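Local coordinates for beta-N-acetylhexosaminidase (Bacteroides fragilis, PDB 4PYS), which probably releases terminal non-reducing N-acetylhexosamine residues from glycans by hydrolysis, as a family 20 glycoside hydrolase with a TIM-barrel catalytic domain, at residues Q9-T14 and L106-T111; G16-A21 and V122-F127; L391-T396 and Q403-D408; V450-L455 and G492-E497. All blocks are in the same frame, centred on the assembly; numbering follows the deposited sequence.

How the contacts relate
Contacts 1 and 2 belong to the N-terminal domain that precedes the catalytic barrel of family 20 enzymes; contacts 3 and 4 lie on the barrel side, among the loops and helices late in the chain. Contacts 1 and 2 have centres 11 Å apart and touch directly: Trp109 packs on Val122 and on the Arg20 side chain, and Ile11 on Ile124. Contacts 3 and 4, centres 10 Å apart, are joined by Arg453, whose NH1 is bonded to Phe393 O, and by Asp408 OD2, which accepts a hydrogen bond from Lys496 N. Contact 1 comes within about 4 Å of contact 4 at the nearest atoms, without touching it, whereas the centres of contacts 2 and 3 lie about 35 Å apart.

Contact 1 of 4, residues Q9-T14 and L106-T111; sequences QIIMPT and LRQWNT. With FMT (formic acid), chain K.
At the end of helix 96-109, which packs on the sheet of the N-terminal domain, Gln108 grips the backbone of Met12 (selenomethionine) in the extended chain that leads to strand 17-21. Its amide makes two bonds to one residue: Met12 N donates to Gln108 OE1 over 2.7 Å, nearly straight at 169°, and Gln108 NE2 gives a hydrogen to Met12 O at 3.0 Å, the donor in the plane of that carbonyl but the bond more bent, at 145°. CG stands anti to the carbonyl carbon (chi1 -67°) and the chain runs extended from there, which carries the amide across to the loop. Beside this pair, Ile11 CD1 meets Trp109 CE3 at 3.7 Å, the two side chains crossing at about a right angle, while the indole NE1 is bonded to Pro120 O. One water bridges Gln9 N and Gln108 O, and Lys480 of helix 470-486 also reaches Gln108 O. A formic acid molecule, probably from the crystallisation liquor, accepts a bond from Ile11 N at 2.9 Å. With both ends of its amide engaged, buried Gln108 is held against rotation and pairs with the N-H and C=O of Met12 much as a neighbouring strand would.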
loop_
_atom_site.group_PDB
_atom_site.type_symbol
_atom_site.label_atom_id
_atom_site.label_comp_id
_atom_site.label_asym_id
_atom_site.label_seq_id
_atom_site.Cartn_x
_atom_site.Cartn_y
_atom_site.Cartn_z
ATOM N N GLN A 9 -8.982 -6.045 -25.598
ATOM C CA GLN A 9 -10.317 -5.959 -25.032
ATOM C C GLN A 9 -10.397 -4.807 -24.028
ATOM O O GLN A 9 -10.885 -3.726 -24.352
ATOM C CB GLN A 9 -10.722 -7.291 -24.387
ATOM C CG GLN A 9 -9.636 -7.938 -23.526
ATOM C CD GLN A 9 -10.192 -8.952 -22.558
ATOM O OE1 GLN A 9 -9.611 -9.196 -21.502
ATOM N NE2 GLN A 9 -11.323 -9.553 -22.911
ATOM N N ILE A 10 -9.909 -5.028 -22.811
ATOM C CA ILE A 10 -10.120 -4.064 -21.740
ATOM C C ILE A 10 -8.896 -3.855 -20.864
ATOM O O ILE A 10 -8.000 -4.703 -20.787
ATOM C CB ILE A 10 -11.296 -4.471 -20.817
ATOM C CG1 ILE A 10 -10.889 -5.602 -19.894
ATOM C CG2 ILE A 10 -12.559 -4.850 -21.607
ATOM C CD1 ILE A 10 -11.716 -5.639 -18.654
ATOM N N ILE A 11 -8.881 -2.717 -20.187
ATOM C CA ILE A 11 -7.819 -2.392 -19.245
ATOM C C ILE A 11 -8.438 -2.190 -17.861
ATOM O O ILE A 11 -9.456 -1.497 -17.740
ATOM C CB ILE A 11 -7.101 -1.079 -19.649
ATOM C CG1 ILE A 11 -6.306 -1.266 -20.945
ATOM C CG2 ILE A 11 -6.173 -0.632 -18.537
ATOM C CD1 ILE A 11 -5.977 0.060 -21.667
HETATM N N MSE A 12 -7.846 -2.804 -16.834
HETATM C CA MSE A 12 -8.273 -2.580 -15.446
HETATM C C MSE A 12 -7.127 -2.025 -14.622
HETATM O O MSE A 12 -5.991 -2.499 -14.727
HETATM C CB MSE A 12 -8.790 -3.873 -14.799
HETATM C CG MSE A 12 -9.922 -4.495 -15.570
HETATM SE SE MSE A 12 -10.759 -5.954 -14.599
HETATM C CE MSE A 12 -11.775 -4.886 -13.332
ATOM N N PRO A 13 -7.400 -0.995 -13.801
ATOM C CA PRO A 13 -8.678 -0.297 -13.623
ATOM C C PRO A 13 -9.061 0.489 -14.880
ATOM O O PRO A 13 -8.205 0.791 -15.718
ATOM C CB PRO A 13 -8.412 0.647 -12.434
ATOM C CG PRO A 13 -6.911 0.777 -12.350
ATOM C CD PRO A 13 -6.338 -0.500 -12.901
ATOM N N THR A 14 -10.341 0.796 -15.005
ATOM C CA THR A 14 -10.901 1.383 -16.233
ATOM C C THR A 14 -10.304 2.748 -16.503
ATOM O O THR A 14 -10.328 3.610 -15.617
ATOM C CB THR A 14 -12.398 1.575 -16.078
ATOM O OG1 THR A 14 -13.007 0.309 -15.787
ATOM C CG2 THR A 14 -13.006 2.145 -17.369
ATOM N N LEU A 106 -0.569 -0.567 -21.614
ATOM C CA LEU A 106 -0.094 -1.251 -22.820
ATOM C C LEU A 106 -0.012 -2.758 -22.585
ATOM O O LEU A 106 -0.314 -3.551 -23.482
ATOM C CB LEU A 106 1.273 -0.706 -23.263
ATOM C CG LEU A 106 1.284 0.675 -23.924
ATOM C CD1 LEU A 106 2.720 1.161 -24.134
ATOM C CD2 LEU A 106 0.537 0.637 -25.253
ATOM N N ARG A 107 0.398 -3.161 -21.381
ATOM C CA ARG A 107 0.452 -4.586 -21.031
ATOM C C ARG A 107 -0.883 -5.270 -21.267
ATOM O O ARG A 107 -0.937 -6.383 -21.799
ATOM C CB ARG A 107 0.771 -4.758 -19.547
ATOM C CG ARG A 107 2.205 -4.608 -19.158
ATOM C CD ARG A 107 2.321 -4.814 -17.646
ATOM N NE ARG A 107 2.242 -6.220 -17.242
ATOM C CZ ARG A 107 2.213 -6.616 -15.969
ATOM N NH1 ARG A 107 2.237 -5.710 -15.000
ATOM N NH2 ARG A 107 2.169 -7.907 -15.665
ATOM N N GLN A 108 -1.960 -4.608 -20.842
ATOM C CA GLN A 108 -3.302 -5.168 -20.962
ATOM C C GLN A 108 -3.939 -4.924 -22.323
ATOM O O GLN A 108 -4.884 -5.614 -22.694
ATOM C CB GLN A 108 -4.207 -4.610 -19.861
ATOM C CG GLN A 108 -3.791 -5.091 -18.484
ATOM C CD GLN A 108 -4.746 -4.663 -17.393
ATOM O OE1 GLN A 108 -5.964 -4.644 -17.586
ATOM N NE2 GLN A 108 -4.200 -4.320 -16.237
ATOM N N TRP A 109 -3.426 -3.949 -23.065
ATOM C CA TRP A 109 -4.015 -3.599 -24.346
ATOM C C TRP A 109 -3.504 -4.512 -25.468
ATOM O O TRP A 109 -4.186 -4.718 -26.464
ATOM C CB TRP A 109 -3.753 -2.116 -24.664
ATOM C CG TRP A 109 -4.583 -1.594 -25.800
ATOM C CD1 TRP A 109 -4.144 -1.223 -27.041
ATOM C CD2 TRP A 109 -6.001 -1.380 -25.794
ATOM N NE1 TRP A 109 -5.205 -0.796 -27.808
ATOM C CE2 TRP A 109 -6.356 -0.891 -27.065
ATOM C CE3 TRP A 109 -7.006 -1.562 -24.835
ATOM C CZ2 TRP A 109 -7.685 -0.577 -27.404
ATOM C CZ3 TRP A 109 -8.317 -1.250 -25.170
ATOM C CH2 TRP A 109 -8.645 -0.766 -26.441
ATOM N N ASN A 110 -2.301 -5.052 -25.294
ATOM C CA ASN A 110 -1.766 -6.052 -26.214
ATOM C C ASN A 110 -2.745 -7.223 -26.341
ATOM O O ASN A 110 -3.202 -7.757 -25.324
ATOM C CB ASN A 110 -0.417 -6.543 -25.674
ATOM C CG ASN A 110 0.162 -7.688 -26.481
ATOM O OD1 ASN A 110 -0.027 -7.770 -27.693
ATOM N ND2 ASN A 110 0.869 -8.590 -25.804
ATOM N N THR A 111 -3.086 -7.619 -27.568
ATOM C CA THR A 111 -4.090 -8.670 -27.749
ATOM C C THR A 111 -3.579 -10.041 -27.306
ATOM O O THR A 111 -4.355 -10.887 -26.849
ATOM C CB THR A 111 -4.561 -8.795 -29.202
ATOM O OG1 THR A 111 -3.565 -9.480 -29.971
ATOM C CG2 THR A 111 -4.840 -7.431 -29.809
HETATM C C FMT K . -11.788 -1.116 -20.058
HETATM O O1 FMT K . -12.926 -0.636 -19.952
HETATM O O2 FMT K . -11.017 -0.912 -21.006
HETATM O O HOH W 1 -6.641 -7.483 -24.627
#

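Contact 2 of 4, residues G16-A21 and V122-F127; sequences GKIERA and VEITDF
Four main-chain hydrogen bonds tie Lys17 and Glu19 to Thr125 and Glu123, the hydrogen-bonded pairs of a regular antiparallel pairing in the sheet of the N-terminal family 20 domain; Ile18-Ile124 and Arg20-Val122 are its non-hydrogen-bonded pairs. Glu19 and Glu123 exchange a reciprocal pair, Glu19 N to Glu123 O and Glu123 N to Glu19 O, each 2.9 Å; Thr125 N to Lys17 O is 3.0 Å, and the return bond from Lys17 N to Thr125 O is weak. Beyond the last pair, Gly16 N donates to Asp126 OD1 at 2.9 Å, approaching from above the carboxylate plane, and the same oxygen accepts from Trp462 NE1. On the face that carries Ile18 and Val122, their CG2 methyls meet at 3.7 Å. Val122 CG1 stands between N and the carbonyl carbon (chi1 73°), which leaves CG2, anti to N, as the methyl that meets Ile18. Strand 80-84 bonds to the same part of strand 117-126 through Val122, Ile124 and Asp126, while Trp109 of helix 96-109 packs against Arg20 and Val122.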
loop_
_atom_site.group_PDB
_atom_site.type_symbol
_atom_site.label_atom_id
_atom_site.label_comp_id
_atom_site.label_asym_id
_atom_site.label_seq_id
_atom_site.Cartn_x
_atom_site.Cartn_y
_atom_site.Cartn_z
ATOM N N GLY A 16 -10.000 6.579 -17.923
ATOM C CA GLY A 16 -10.974 7.652 -17.968
ATOM C C GLY A 16 -11.589 7.828 -19.336
ATOM O O GLY A 16 -12.794 8.072 -19.449
ATOM N N LYS A 17 -10.784 7.709 -20.386
ATOM C CA LYS A 17 -11.334 7.808 -21.737
ATOM C C LYS A 17 -10.622 6.879 -22.700
ATOM O O LYS A 17 -9.392 6.874 -22.770
ATOM C CB LYS A 17 -11.266 9.251 -22.248
ATOM C CG LYS A 17 -11.998 9.445 -23.571
ATOM C CD LYS A 17 -12.169 10.922 -23.896
ATOM C CE LYS A 17 -13.067 11.106 -25.102
ATOM N NZ LYS A 17 -12.969 12.492 -25.643
ATOM N N ILE A 18 -11.400 6.087 -23.438
ATOM C CA ILE A 18 -10.851 5.198 -24.456
ATOM C C ILE A 18 -11.620 5.396 -25.737
ATOM O O ILE A 18 -12.837 5.220 -25.758
ATOM C CB ILE A 18 -11.016 3.720 -24.079
ATOM C CG1 ILE A 18 -10.225 3.387 -22.824
ATOM C CG2 ILE A 18 -10.570 2.828 -25.224
ATOM C CD1 ILE A 18 -10.267 1.904 -22.478
ATOM N N GLU A 19 -10.917 5.756 -26.805
ATOM C CA GLU A 19 -11.561 5.956 -28.106
ATOM C C GLU A 19 -10.934 5.043 -29.148
ATOM O O GLU A 19 -9.825 5.307 -29.616
ATOM C CB GLU A 19 -11.413 7.403 -28.566
ATOM C CG GLU A 19 -12.070 8.429 -27.665
ATOM C CD GLU A 19 -12.328 9.746 -28.382
ATOM O OE1 GLU A 19 -13.509 10.041 -28.680
ATOM O OE2 GLU A 19 -11.352 10.482 -28.653
ATOM N N ARG A 20 -11.640 3.974 -29.505
ATOM C CA ARG A 20 -11.152 3.014 -30.490
ATOM C C ARG A 20 -11.068 3.640 -31.874
ATOM O O ARG A 20 -11.879 4.496 -32.230
ATOM C CB ARG A 20 -12.081 1.800 -30.546
ATOM C CG ARG A 20 -12.253 1.100 -29.223
ATOM C CD ARG A 20 -10.973 0.399 -28.847
ATOM N NE ARG A 20 -10.760 -0.821 -29.624
ATOM C CZ ARG A 20 -11.046 -2.041 -29.178
ATOM N NH1 ARG A 20 -11.554 -2.202 -27.962
ATOM N NH2 ARG A 20 -10.822 -3.103 -29.940
ATOM N N ALA A 21 -10.077 3.219 -32.652
ATOM C CA ALA A 21 -10.003 3.599 -34.062
ATOM C C ALA A 21 -9.809 2.347 -34.907
ATOM O O ALA A 21 -9.497 1.277 -34.384
ATOM C CB ALA A 21 -8.881 4.598 -34.300
ATOM N N VAL A 122 -6.125 3.192 -31.099
ATOM C CA VAL A 122 -6.859 3.732 -29.962
ATOM C C VAL A 122 -6.247 5.054 -29.521
ATOM O O VAL A 122 -5.079 5.335 -29.802
ATOM C CB VAL A 122 -6.828 2.733 -28.773
ATOM C CG1 VAL A 122 -5.449 2.706 -28.120
ATOM C CG2 VAL A 122 -7.893 3.070 -27.734
ATOM N N GLU A 123 -7.049 5.885 -28.867
ATOM C CA GLU A 123 -6.503 6.951 -28.044
ATOM C C GLU A 123 -7.038 6.787 -26.629
ATOM O O GLU A 123 -8.252 6.738 -26.410
ATOM C CB GLU A 123 -6.854 8.333 -28.605
ATOM C CG GLU A 123 -6.264 9.477 -27.786
ATOM C CD GLU A 123 -6.382 10.824 -28.483
ATOM O OE1 GLU A 123 -6.626 10.855 -29.709
ATOM O OE2 GLU A 123 -6.227 11.851 -27.794
ATOM N N ILE A 124 -6.122 6.669 -25.678
ATOM C CA ILE A 124 -6.474 6.518 -24.274
ATOM C C ILE A 124 -5.937 7.733 -23.536
ATOM O O ILE A 124 -4.766 8.083 -23.695
ATOM C CB ILE A 124 -5.805 5.266 -23.694
ATOM C CG1 ILE A 124 -6.309 4.012 -24.410
ATOM C CG2 ILE A 124 -6.079 5.155 -22.199
ATOM C CD1 ILE A 124 -5.455 2.778 -24.126
ATOM N N THR A 125 -6.800 8.388 -22.761
ATOM C CA THR A 125 -6.393 9.516 -21.932
ATOM C C THR A 125 -6.819 9.175 -20.522
ATOM O O THR A 125 -7.990 8.824 -20.296
ATOM C CB THR A 125 -7.096 10.814 -22.365
ATOM O OG1 THR A 125 -6.933 10.989 -23.782
ATOM C CG2 THR A 125 -6.488 12.002 -21.640
ATOM N N ASP A 126 -5.899 9.263 -19.565
ATOM C CA ASP A 126 -6.157 8.594 -18.288
ATOM C C ASP A 126 -5.381 9.267 -17.145
ATOM O O ASP A 126 -4.269 9.768 -17.337
ATOM C CB ASP A 126 -5.758 7.116 -18.429
ATOM C CG ASP A 126 -6.379 6.226 -17.379
ATOM O OD1 ASP A 126 -7.384 6.647 -16.746
ATOM O OD2 ASP A 126 -5.874 5.083 -17.219
ATOM N N PHE A 127 -5.997 9.313 -15.966
ATOM C CA PHE A 127 -5.382 9.890 -14.778
ATOM C C PHE A 127 -6.193 9.463 -13.549
ATOM O O PHE A 127 -7.399 9.169 -13.673
ATOM C CB PHE A 127 -5.320 11.427 -14.883
ATOM C CG PHE A 127 -6.585 12.053 -15.385
ATOM C CD1 PHE A 127 -7.631 12.335 -14.512
ATOM C CD2 PHE A 127 -6.728 12.357 -16.731
ATOM C CE1 PHE A 127 -8.802 12.923 -14.978
ATOM C CE2 PHE A 127 -7.897 12.940 -17.210
ATOM C CZ PHE A 127 -8.931 13.219 -16.331
#

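Contact 3 of 4, residues L391-T396 and Q403-D408; sequences LNFPLT and QARTFD. With FMT (formic acid), chain H.
Phe393 and Arg405 meet where two arms of the loop between helices 386-389 and 409-415 fold together. Arg405 CB sits over one face of the Phe393 ring, 3.7 Å from its centroid and 11° off the normal, a CH-pi contact. Close packing continues beside it: Phe393 CB lies 3.6 Å from Phe407 CE2, and Phe393 CD2 comes to the edge of the Phe407 ring in its plane. Leu395 CG presses on Phe407 O at 3.4 Å, and Pro394 O takes both the N-H of Phe407, at 3.2 Å, and a CA-H contact from Thr406. Phe407 CG takes the position between N and the carbonyl carbon (chi1 65°), which swings the ring back to Phe393; Arg453 makes a cation-pi contact with it. The looser side begins at the guanidinium of Arg405, beyond CD, where the chain has bent at chi3 (-64°). Its NH2 donates at 2.9 Å to a formic acid molecule, probably from the crystallisation liquor and also bound by Asn386, and NH1 bonds to Gly400 O. Arg405 O, by contrast, is buried against Phe393 CB with no partner, probably an energetic cost in a contact held mainly by apolar and aromatic packing and one backbone hydrogen bond.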
loop_
_atom_site.group_PDB
_atom_site.type_symbol
_atom_site.label_atom_id
_atom_site.label_comp_id
_atom_site.label_asym_id
_atom_site.label_seq_id
_atom_site.Cartn_x
_atom_site.Cartn_y
_atom_site.Cartn_z
ATOM N N LEU A 391 -8.996 -6.955 3.155
ATOM C CA LEU A 391 -9.086 -8.167 2.342
ATOM C C LEU A 391 -8.805 -9.434 3.132
ATOM O O LEU A 391 -9.046 -10.543 2.644
ATOM C CB LEU A 391 -8.133 -8.042 1.144
ATOM C CG LEU A 391 -8.469 -6.847 0.254
ATOM C CD1 LEU A 391 -7.286 -6.508 -0.654
ATOM C CD2 LEU A 391 -9.713 -7.146 -0.567
ATOM N N ASN A 392 -8.285 -9.288 4.354
ATOM C CA ASN A 392 -8.175 -10.441 5.239
ATOM C C ASN A 392 -9.539 -10.950 5.717
ATOM O O ASN A 392 -9.653 -12.090 6.183
ATOM C CB ASN A 392 -7.261 -10.131 6.440
ATOM C CG ASN A 392 -7.601 -8.815 7.096
ATOM O OD1 ASN A 392 -7.466 -7.751 6.481
ATOM N ND2 ASN A 392 -8.029 -8.869 8.358
ATOM N N PHE A 393 -10.578 -10.125 5.616
ATOM C CA PHE A 393 -11.920 -10.611 5.946
ATOM C C PHE A 393 -12.278 -11.580 4.825
ATOM O O PHE A 393 -12.271 -11.197 3.651
ATOM C CB PHE A 393 -12.955 -9.478 5.949
ATOM C CG PHE A 393 -12.861 -8.544 7.137
ATOM C CD1 PHE A 393 -11.721 -8.501 7.934
ATOM C CD2 PHE A 393 -13.924 -7.700 7.445
ATOM C CE1 PHE A 393 -11.643 -7.627 9.031
ATOM C CE2 PHE A 393 -13.861 -6.828 8.535
ATOM C CZ PHE A 393 -12.716 -6.793 9.330
ATOM N N PRO A 394 -12.573 -12.835 5.171
ATOM C CA PRO A 394 -12.907 -13.819 4.134
ATOM C C PRO A 394 -14.348 -13.632 3.663
ATOM O O PRO A 394 -15.035 -12.768 4.193
ATOM C CB PRO A 394 -12.741 -15.154 4.859
ATOM C CG PRO A 394 -13.026 -14.837 6.313
ATOM C CD PRO A 394 -12.507 -13.431 6.521
ATOM N N LEU A 395 -14.792 -14.403 2.674
ATOM C CA LEU A 395 -16.179 -14.300 2.212
ATOM C C LEU A 395 -17.142 -15.107 3.083
ATOM O O LEU A 395 -18.351 -14.845 3.084
ATOM C CB LEU A 395 -16.312 -14.740 0.753
ATOM C CG LEU A 395 -16.115 -13.682 -0.329
ATOM C CD1 LEU A 395 -14.641 -13.264 -0.457
ATOM C CD2 LEU A 395 -16.664 -14.202 -1.651
ATOM N N THR A 396 -16.607 -16.099 3.796
ATOM C CA THR A 396 -17.391 -16.933 4.713
ATOM C C THR A 396 -16.525 -17.124 5.957
ATOM O O THR A 396 -15.312 -16.970 5.877
ATOM C CB THR A 396 -17.750 -18.301 4.079
ATOM O OG1 THR A 396 -16.559 -18.942 3.602
ATOM C CG2 THR A 396 -18.718 -18.123 2.910
ATOM N N GLN A 403 -19.133 -14.180 10.951
ATOM C CA GLN A 403 -19.943 -13.578 9.894
ATOM C C GLN A 403 -19.782 -12.060 9.829
ATOM O O GLN A 403 -19.781 -11.464 8.748
ATOM C CB GLN A 403 -21.415 -13.931 10.119
ATOM C CG GLN A 403 -22.321 -13.454 9.005
ATOM C CD GLN A 403 -21.969 -14.089 7.670
ATOM O OE1 GLN A 403 -21.642 -15.276 7.603
ATOM N NE2 GLN A 403 -22.033 -13.301 6.601
ATOM N N ALA A 404 -19.635 -11.436 10.992
ATOM C CA ALA A 404 -19.498 -9.980 11.076
ATOM C C ALA A 404 -18.251 -9.429 10.373
ATOM O O ALA A 404 -18.220 -8.255 9.985
ATOM C CB ALA A 404 -19.534 -9.530 12.531
ATOM N N ARG A 405 -17.218 -10.255 10.226
ATOM C CA ARG A 405 -16.018 -9.819 9.513
ATOM C C ARG A 405 -15.827 -10.629 8.238
ATOM O O ARG A 405 -14.789 -11.253 8.021
ATOM C CB ARG A 405 -14.777 -9.867 10.409
ATOM C CG ARG A 405 -14.850 -8.878 11.567
ATOM C CD ARG A 405 -13.498 -8.687 12.246
ATOM N NE ARG A 405 -13.030 -9.919 12.868
ATOM C CZ ARG A 405 -11.751 -10.198 13.107
ATOM N NH1 ARG A 405 -11.417 -11.351 13.668
ATOM N NH2 ARG A 405 -10.808 -9.330 12.775
ATOM N N THR A 406 -16.864 -10.613 7.407
ATOM C CA THR A 406 -16.817 -11.192 6.073
ATOM C C THR A 406 -17.466 -10.205 5.121
ATOM O O THR A 406 -18.317 -9.409 5.540
ATOM C CB THR A 406 -17.593 -12.534 5.980
ATOM O OG1 THR A 406 -18.986 -12.327 6.246
ATOM C CG2 THR A 406 -17.038 -13.558 6.981
ATOM N N PHE A 407 -17.072 -10.259 3.852
ATOM C CA PHE A 407 -17.751 -9.506 2.789
ATOM C C PHE A 407 -17.338 -10.001 1.406
ATOM O O PHE A 407 -16.308 -10.663 1.262
ATOM C CB PHE A 407 -17.522 -7.982 2.915
ATOM C CG PHE A 407 -16.089 -7.537 2.723
ATOM C CD1 PHE A 407 -15.610 -7.210 1.459
ATOM C CD2 PHE A 407 -15.240 -7.397 3.812
ATOM C CE1 PHE A 407 -14.307 -6.781 1.275
ATOM C CE2 PHE A 407 -13.927 -6.963 3.631
ATOM C CZ PHE A 407 -13.465 -6.656 2.374
ATOM N N ASP A 408 -18.129 -9.678 0.384
ATOM C CA ASP A 408 -17.779 -10.135 -0.953
ATOM C C ASP A 408 -17.620 -9.002 -1.961
ATOM O O ASP A 408 -17.567 -7.824 -1.593
ATOM C CB ASP A 408 -18.775 -11.227 -1.438
ATOM C CG ASP A 408 -20.150 -10.677 -1.790
ATOM O OD1 ASP A 408 -20.363 -9.446 -1.747
ATOM O OD2 ASP A 408 -21.036 -11.495 -2.134
HETATM C C FMT H . -10.804 -5.315 11.988
HETATM O O1 FMT H . -11.799 -4.642 12.245
HETATM O O2 FMT H . -10.725 -6.528 12.209
#

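Contact 4 of 4, residues V450-L455 and G492-E497; sequences VFPRIL and GPALKE
Pro452 and Gly492 bury the largest areas here, followed by Ala494. The Pro452 ring lies against the chain at 492-494: CG meets Ala494 CB at 3.7 Å, and CD approaches both Gly492 O, at 3.4 Å, and Pro493 O. A cis peptide bond joins Phe451 to Pro452, and the carbonyl at this turn, Phe451 O, accepts the one hydrogen bond of the contact from Gly492 N, 2.8 Å long. The donor stands above the carbonyl plane, 39° out of it. The Phe451 ring itself turns away from this segment, with Ile454 CG2 above one face, offset toward the rim, and the rings of Tyr489 and Phe491 beside it. Ala494 also touches Tyr474 of helix 470-486, and Val477 of that helix packs on Pro452, so the helix flanks the junction. The backbone N atoms of Ala494 and Leu495 are held by the Asp498 carboxylate. The arrangement is a helix-to-helix junction: a cis-proline turn between helices 447-450 and 453-462, late in the catalytic-domain sequence, pinned to the C-terminal tail just ahead of helix 496-499.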
loop_
_atom_site.group_PDB
_atom_site.type_symbol
_atom_site.label_atom_id
_atom_site.label_comp_id
_atom_site.label_asym_id
_atom_site.label_seq_id
_atom_site.Cartn_x
_atom_site.Cartn_y
_atom_site.Cartn_z
ATOM N N VAL A 450 -6.965 -11.735 -1.509
ATOM C CA VAL A 450 -6.729 -10.469 -2.191
ATOM C C VAL A 450 -7.554 -10.329 -3.477
ATOM O O VAL A 450 -8.162 -9.278 -3.708
ATOM C CB VAL A 450 -5.241 -10.286 -2.477
ATOM C CG1 VAL A 450 -5.007 -9.052 -3.350
ATOM C CG2 VAL A 450 -4.471 -10.153 -1.149
ATOM N N PHE A 451 -7.579 -11.384 -4.295
ATOM C CA PHE A 451 -8.317 -11.366 -5.574
ATOM C C PHE A 451 -9.606 -12.160 -5.494
ATOM O O PHE A 451 -9.614 -13.260 -4.951
ATOM C CB PHE A 451 -7.450 -11.982 -6.679
ATOM C CG PHE A 451 -6.299 -11.110 -7.087
ATOM C CD1 PHE A 451 -5.084 -11.195 -6.426
ATOM C CD2 PHE A 451 -6.447 -10.187 -8.115
ATOM C CE1 PHE A 451 -4.024 -10.375 -6.790
ATOM C CE2 PHE A 451 -5.394 -9.366 -8.486
ATOM C CZ PHE A 451 -4.186 -9.469 -7.818
ATOM N N PRO A 452 -10.688 -11.660 -6.122
ATOM C CA PRO A 452 -10.750 -10.478 -6.985
ATOM C C PRO A 452 -11.130 -9.187 -6.278
ATOM O O PRO A 452 -11.238 -8.182 -6.951
ATOM C CB PRO A 452 -11.885 -10.835 -7.966
ATOM C CG PRO A 452 -12.812 -11.672 -7.130
ATOM C CD PRO A 452 -11.908 -12.489 -6.220
ATOM N N ARG A 453 -11.347 -9.187 -4.970
ATOM C CA ARG A 453 -11.876 -7.970 -4.354
ATOM C C ARG A 453 -10.955 -6.757 -4.465
ATOM O O ARG A 453 -11.422 -5.616 -4.503
ATOM C CB ARG A 453 -12.301 -8.230 -2.910
ATOM C CG ARG A 453 -13.519 -9.162 -2.813
ATOM C CD ARG A 453 -13.813 -9.574 -1.367
ATOM N NE ARG A 453 -12.642 -10.219 -0.772
ATOM C CZ ARG A 453 -12.494 -10.471 0.521
ATOM N NH1 ARG A 453 -13.452 -10.149 1.383
ATOM N NH2 ARG A 453 -11.373 -11.044 0.957
ATOM N N ILE A 454 -9.650 -6.978 -4.552
ATOM C CA ILE A 454 -8.748 -5.824 -4.736
ATOM C C ILE A 454 -9.009 -5.079 -6.053
ATOM O O ILE A 454 -8.697 -3.895 -6.190
ATOM C CB ILE A 454 -7.256 -6.231 -4.639
ATOM C CG1 ILE A 454 -6.391 -4.975 -4.440
ATOM C CG2 ILE A 454 -6.815 -7.029 -5.869
ATOM C CD1 ILE A 454 -5.185 -5.195 -3.604
ATOM N N LEU A 455 -9.604 -5.761 -7.029
ATOM C CA LEU A 455 -9.852 -5.100 -8.298
ATOM C C LEU A 455 -10.922 -4.030 -8.130
ATOM O O LEU A 455 -10.903 -3.012 -8.819
ATOM C CB LEU A 455 -10.300 -6.123 -9.355
ATOM C CG LEU A 455 -9.255 -7.171 -9.730
ATOM C CD1 LEU A 455 -9.848 -8.184 -10.702
ATOM C CD2 LEU A 455 -8.056 -6.495 -10.361
ATOM N N GLY A 492 -9.547 -15.949 -5.582
ATOM C CA GLY A 492 -10.470 -16.619 -4.673
ATOM C C GLY A 492 -11.900 -16.400 -5.161
ATOM O O GLY A 492 -12.088 -15.885 -6.267
ATOM N N PRO A 493 -12.910 -16.765 -4.340
ATOM C CA PRO A 493 -14.309 -16.581 -4.764
ATOM C C PRO A 493 -14.698 -15.104 -4.804
ATOM O O PRO A 493 -14.163 -14.288 -4.043
ATOM C CB PRO A 493 -15.113 -17.352 -3.697
ATOM C CG PRO A 493 -14.240 -17.313 -2.469
ATOM C CD PRO A 493 -12.805 -17.350 -2.986
ATOM N N ALA A 494 -15.593 -14.752 -5.722
ATOM C CA ALA A 494 -15.988 -13.353 -5.901
ATOM C C ALA A 494 -17.251 -13.038 -5.116
ATOM O O ALA A 494 -17.343 -12.021 -4.421
ATOM C CB ALA A 494 -16.212 -13.055 -7.384
ATOM N N LEU A 495 -18.244 -13.902 -5.268
ATOM C CA LEU A 495 -19.519 -13.717 -4.594
ATOM C C LEU A 495 -19.681 -14.759 -3.509
ATOM O O LEU A 495 -19.103 -15.853 -3.580
ATOM C CB LEU A 495 -20.681 -13.797 -5.591
ATOM C CG LEU A 495 -20.698 -12.705 -6.660
ATOM C CD1 LEU A 495 -21.951 -12.809 -7.521
ATOM C CD2 LEU A 495 -20.589 -11.335 -6.027
ATOM N N LYS A 496 -20.465 -14.422 -2.492
ATOM C CA LYS A 496 -20.639 -15.312 -1.355
ATOM C C LYS A 496 -21.074 -16.701 -1.845
ATOM O O LYS A 496 -20.632 -17.720 -1.309
ATOM C CB LYS A 496 -21.651 -14.712 -0.369
ATOM C CG LYS A 496 -21.521 -15.219 1.065
ATOM C CD LYS A 496 -22.521 -14.533 1.989
ATOM N N GLU A 497 -21.888 -16.724 -2.900
ATOM C CA GLU A 497 -22.364 -17.968 -3.512
ATOM C C GLU A 497 -21.245 -18.819 -4.121
ATOM O O GLU A 497 -21.321 -20.054 -4.111
ATOM C CB GLU A 497 -23.399 -17.656 -4.591
#